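Local coordinates for protein possible galactose mutarotase (Streptomyces platensis subsp. rosaceus, PDB 4RNL) that is of unknown function but probably interconverts the alpha and beta anomers of a sugar such as galactose, at residues 37-49 with 59-71. Sequence-based numbering, arbitrary orientation.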
loop_
_atom_site.group_PDB
_atom_site.type_symbol
_atom_site.label_atom_id
_atom_site.label_comp_id
_atom_site.label_asym_id
_atom_site.label_seq_id
_atom_site.Cartn_x
_atom_site.Cartn_y
_atom_site.Cartn_z
ATOM N N ARG A 37 -5.158 -3.186 -13.228
ATOM C CA ARG A 37 -5.124 -4.646 -13.232
ATOM C C ARG A 37 -4.683 -5.149 -11.864
ATOM O O ARG A 37 -3.726 -4.624 -11.292
ATOM C CB ARG A 37 -4.183 -5.160 -14.322
ATOM C CG ARG A 37 -4.572 -4.718 -15.726
ATOM C CD ARG A 37 -3.705 -5.396 -16.777
ATOM N NE ARG A 37 -4.045 -4.944 -18.125
ATOM C CZ ARG A 37 -3.272 -4.153 -18.864
ATOM N NH1 ARG A 37 -2.105 -3.733 -18.388
ATOM N NH2 ARG A 37 -3.661 -3.786 -20.078
ATOM N N VAL A 38 -5.381 -6.163 -11.358
ATOM C CA VAL A 38 -5.166 -6.682 -10.009
ATOM C C VAL A 38 -4.951 -8.195 -10.075
ATOM O O VAL A 38 -5.693 -8.910 -10.763
ATOM C CB VAL A 38 -6.377 -6.392 -9.098
ATOM C CG1 VAL A 38 -6.145 -6.951 -7.699
ATOM C CG2 VAL A 38 -6.651 -4.882 -9.018
ATOM N N LEU A 39 -3.930 -8.677 -9.373
ATOM C CA LEU A 39 -3.602 -10.107 -9.389
ATOM C C LEU A 39 -4.157 -10.794 -8.159
ATOM O O LEU A 39 -4.186 -10.200 -7.081
ATOM C CB LEU A 39 -2.090 -10.309 -9.408
ATOM C CG LEU A 39 -1.268 -9.498 -10.408
ATOM C CD1 LEU A 39 0.191 -9.892 -10.262
ATOM C CD2 LEU A 39 -1.757 -9.720 -11.842
ATOM N N THR A 40 -4.574 -12.052 -8.295
ATOM C CA THR A 40 -4.998 -12.811 -7.114
ATOM C C THR A 40 -3.791 -13.171 -6.246
ATOM O O THR A 40 -3.939 -13.527 -5.074
ATOM C CB THR A 40 -5.776 -14.083 -7.471
ATOM O OG1 THR A 40 -4.970 -14.922 -8.310
ATOM C CG2 THR A 40 -7.069 -13.734 -8.190
ATOM N N TYR A 41 -2.593 -13.086 -6.818
ATOM C CA TYR A 41 -1.377 -13.269 -6.014
ATOM C C TYR A 41 -1.076 -11.985 -5.265
ATOM O O TYR A 41 -0.837 -10.944 -5.884
ATOM C CB TYR A 41 -0.184 -13.626 -6.910
ATOM C CG TYR A 41 1.142 -13.805 -6.184
ATOM C CD1 TYR A 41 1.292 -14.765 -5.187
ATOM C CD2 TYR A 41 2.252 -13.039 -6.525
ATOM C CE1 TYR A 41 2.508 -14.942 -4.541
ATOM C CE2 TYR A 41 3.471 -13.208 -5.884
ATOM C CZ TYR A 41 3.590 -14.156 -4.889
ATOM O OH TYR A 41 4.803 -14.334 -4.247
ATOM N N GLY A 42 -1.106 -12.053 -3.935
ATOM C CA GLY A 42 -0.722 -10.931 -3.099
ATOM C C GLY A 42 -1.566 -9.687 -3.287
ATOM O O GLY A 42 -1.156 -8.591 -2.893
ATOM N N GLY A 43 -2.741 -9.849 -3.889
ATOM C CA GLY A 43 -3.642 -8.734 -4.151
ATOM C C GLY A 43 -2.952 -7.620 -4.913
ATOM O O GLY A 43 -3.304 -6.446 -4.791
ATOM N N ILE A 44 -1.962 -8.000 -5.709
ATOM C CA ILE A 44 -1.050 -7.029 -6.304
ATOM C C ILE A 44 -1.735 -6.152 -7.351
ATOM O O ILE A 44 -2.387 -6.645 -8.265
ATOM C CB ILE A 44 0.169 -7.747 -6.929
ATOM C CG1 ILE A 44 1.140 -8.183 -5.824
ATOM C CG2 ILE A 44 0.908 -6.825 -7.894
ATOM C CD1 ILE A 44 2.063 -9.331 -6.254
ATOM N N VAL A 45 -1.596 -4.842 -7.205
ATOM C CA VAL A 45 -2.007 -3.932 -8.259
ATOM C C VAL A 45 -0.862 -3.911 -9.268
ATOM O O VAL A 45 0.181 -3.280 -9.044
ATOM C CB VAL A 45 -2.282 -2.515 -7.702
ATOM C CG1 VAL A 45 -2.639 -1.554 -8.833
ATOM C CG2 VAL A 45 -3.411 -2.565 -6.671
ATOM N N GLN A 46 -1.051 -4.623 -10.372
ATOM C CA GLN A 46 0.019 -4.816 -11.348
ATOM C C GLN A 46 0.226 -3.584 -12.213
ATOM O O GLN A 46 1.366 -3.197 -12.495
ATOM C CB GLN A 46 -0.278 -6.013 -12.252
ATOM C CG GLN A 46 0.931 -6.426 -13.069
ATOM C CD GLN A 46 0.594 -6.602 -14.523
ATOM O OE1 GLN A 46 -0.579 -6.611 -14.900
ATOM N NE2 GLN A 46 1.618 -6.737 -15.356
ATOM N N THR A 47 -0.870 -2.975 -12.649
ATOM C CA THR A 47 -0.772 -1.753 -13.446
ATOM C C THR A 47 -1.893 -0.758 -13.133
ATOM O O THR A 47 -3.003 -1.137 -12.749
ATOM C CB THR A 47 -0.773 -2.034 -14.969
ATOM O OG1 THR A 47 -1.869 -2.893 -15.298
ATOM C CG2 THR A 47 0.534 -2.677 -15.439
ATOM N N VAL A 48 -1.571 0.519 -13.305
ATOM C CA VAL A 48 -2.515 1.621 -13.183
ATOM C C VAL A 48 -2.245 2.551 -14.364
ATOM O O VAL A 48 -1.124 3.043 -14.529
ATOM C CB VAL A 48 -2.304 2.406 -11.867
ATOM C CG1 VAL A 48 -3.176 3.644 -11.846
ATOM C CG2 VAL A 48 -2.611 1.527 -10.651
ATOM N N GLU A 49 -3.251 2.767 -15.203
ATOM C CA GLU A 49 -3.097 3.626 -16.375
ATOM C C GLU A 49 -4.089 4.778 -16.320
ATOM O O GLU A 49 -5.269 4.568 -16.050
ATOM C CB GLU A 49 -3.308 2.814 -17.655
ATOM C CG GLU A 49 -2.196 1.796 -17.901
ATOM C CD GLU A 49 -2.590 0.724 -18.894
ATOM O OE1 GLU A 49 -2.211 0.843 -20.074
ATOM O OE2 GLU A 49 -3.280 -0.240 -18.493
ATOM N N GLN A 59 1.126 4.171 -18.246
ATOM C CA GLN A 59 1.170 3.240 -17.104
ATOM C C GLN A 59 2.026 3.853 -16.011
ATOM O O GLN A 59 3.158 4.272 -16.275
ATOM C CB GLN A 59 1.759 1.895 -17.546
ATOM C CG GLN A 59 1.324 0.704 -16.679
ATOM C CD GLN A 59 1.908 0.760 -15.276
ATOM O OE1 GLN A 59 1.178 0.677 -14.283
ATOM N NE2 GLN A 59 3.231 0.908 -15.189
ATOM N N LEU A 60 1.492 3.903 -14.789
ATOM C CA LEU A 60 2.100 4.690 -13.720
ATOM C C LEU A 60 2.672 3.873 -12.562
ATOM O O LEU A 60 3.492 4.377 -11.796
ATOM C CB LEU A 60 1.070 5.677 -13.144
ATOM C CG LEU A 60 0.217 6.462 -14.155
ATOM C CD1 LEU A 60 -0.738 7.398 -13.416
ATOM C CD2 LEU A 60 1.100 7.258 -15.107
ATOM N N ALA A 61 2.231 2.631 -12.397
ATOM C CA ALA A 61 2.651 1.877 -11.204
ATOM C C ALA A 61 3.971 1.129 -11.416
ATOM O O ALA A 61 4.204 0.582 -12.490
ATOM C CB ALA A 61 1.550 0.906 -10.776
ATOM N N LEU A 62 4.842 1.107 -10.402
ATOM C CA LEU A 62 6.028 0.260 -10.486
ATOM C C LEU A 62 5.566 -1.186 -10.414
ATOM O O LEU A 62 4.748 -1.548 -9.567
ATOM C CB LEU A 62 7.021 0.546 -9.348
ATOM C CG LEU A 62 7.605 1.959 -9.254
ATOM C CD1 LEU A 62 8.798 1.974 -8.303
ATOM C CD2 LEU A 62 7.997 2.503 -10.627
ATOM N N GLY A 63 6.068 -2.021 -11.311
ATOM C CA GLY A 63 5.639 -3.405 -11.327
ATOM C C GLY A 63 6.380 -4.203 -12.377
ATOM O O GLY A 63 7.383 -3.748 -12.930
ATOM N N PHE A 64 5.867 -5.391 -12.672
ATOM C CA PHE A 64 6.489 -6.263 -13.659
ATOM C C PHE A 64 5.447 -6.722 -14.658
ATOM O O PHE A 64 4.253 -6.780 -14.339
ATOM C CB PHE A 64 7.078 -7.499 -12.984
ATOM C CG PHE A 64 8.100 -7.193 -11.924
ATOM C CD1 PHE A 64 9.330 -6.643 -12.265
ATOM C CD2 PHE A 64 7.842 -7.493 -10.589
ATOM C CE1 PHE A 64 10.281 -6.378 -11.291
ATOM C CE2 PHE A 64 8.786 -7.229 -9.605
ATOM C CZ PHE A 64 10.009 -6.674 -9.958
ATOM N N ALA A 65 5.913 -7.062 -15.855
ATOM C CA ALA A 65 5.048 -7.551 -16.920
ATOM C C ALA A 65 4.574 -8.971 -16.637
ATOM O O ALA A 65 3.523 -9.387 -17.130
ATOM C CB ALA A 65 5.778 -7.495 -18.259
ATOM N N ASP A 66 5.342 -9.705 -15.834
ATOM C CA ASP A 66 5.130 -11.143 -15.692
ATOM C C ASP A 66 5.060 -11.613 -14.241
ATOM O O ASP A 66 5.666 -11.013 -13.356
ATOM C CB ASP A 66 6.253 -11.898 -16.400
ATOM C CG ASP A 66 7.604 -11.664 -15.753
ATOM O OD1 ASP A 66 7.984 -10.484 -15.574
ATOM O OD2 ASP A 66 8.278 -12.663 -15.412
ATOM N N LEU A 67 4.346 -12.709 -14.011
ATOM C CA LEU A 67 4.182 -13.256 -12.669
ATOM C C LEU A 67 5.508 -13.703 -12.051
ATOM O O LEU A 67 5.757 -13.463 -10.872
ATOM C CB LEU A 67 3.194 -14.427 -12.690
ATOM C CG LEU A 67 2.955 -15.119 -11.346
ATOM C CD1 LEU A 67 2.373 -14.127 -10.348
ATOM C CD2 LEU A 67 2.036 -16.331 -11.517
ATOM N N ALA A 68 6.351 -14.342 -12.857
ATOM C CA ALA A 68 7.631 -14.880 -12.385
ATOM C C ALA A 68 8.491 -13.826 -11.695
ATOM O O ALA A 68 9.163 -14.116 -10.703
ATOM C CB ALA A 68 8.398 -15.518 -13.535
ATOM N N SER A 69 8.454 -12.602 -12.215
ATOM C CA SER A 69 9.220 -11.498 -11.638
ATOM C C SER A 69 8.709 -11.152 -10.238
ATOM O O SER A 69 9.501 -10.898 -9.329
ATOM C CB SER A 69 9.167 -10.266 -12.555
ATOM O OG SER A 69 9.956 -10.444 -13.729
ATOM N N TYR A 70 7.390 -11.135 -10.063
ATOM C CA TYR A 70 6.800 -10.881 -8.748
ATOM C C TYR A 70 7.141 -11.990 -7.762
ATOM O O TYR A 70 7.408 -11.732 -6.582
ATOM C CB TYR A 70 5.277 -10.747 -8.832
ATOM C CG TYR A 70 4.790 -9.429 -9.368
ATOM C CD1 TYR A 70 4.749 -8.300 -8.557
ATOM C CD2 TYR A 70 4.357 -9.313 -10.680
ATOM C CE1 TYR A 70 4.295 -7.083 -9.056
ATOM C CE2 TYR A 70 3.901 -8.112 -11.184
ATOM C CZ TYR A 70 3.874 -6.999 -10.371
ATOM O OH TYR A 70 3.418 -5.794 -10.877
ATOM N N ALA A 71 7.098 -13.227 -8.242
ATOM C CA ALA A 71 7.433 -14.384 -7.421
ATOM C C ALA A 71 8.891 -14.333 -6.955
ATOM O O ALA A 71 9.204 -14.681 -5.812
ATOM C CB ALA A 71 7.178 -15.659 -8.198
HETATM O O HOH W 1 6.466 -12.292 -4.226
HETATM O O HOH W 2 3.035 -3.820 -9.269
#
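Y70, on the short helix 67-72, sets its ring against I44, whose CG2 lies 3.6 Å from Y70 CE1 while I44 CD1 meets Y70 CD1. L39 CD1 lies over one face of the Y70 ring, toward the rim; F64 CD2 sits over the centre of the opposite face. Alongside, the ring of Y41, its CG anti to the backbone N (chi1 179°), reaches L67, with CD2 4.0 Å from L67 CD1. The contacts of L39, Y41 and I44 pack helix 67-72 against the turn and strand end of the hairpin 35-39/45-51, part of the antiparallel beta scaffold of the galactose mutarotase fold; a classic beta bulge sets Q46 and T47 together across from R37. At the phenol end, F64 N donates to Y70 OH, which gives its proton to a water that donates in turn to V45 O and L62 O. Q46 NE2 meets F64 O at 2.8 Å, almost straight (177°) and on a carbonyl lone pair, while Q46 OE1 turns to R24. Farther out, Q59 OE1 accepts in plane from V48 N at 2.9 Å and, from above that plane, from A61 N. A leucine in place of Q59 would probably leave both N-H groups without this acceptor. The L60 N to V48 O backbone hydrogen bond, 2.8 Å, continues the antiparallel pairing of E49 with Q59.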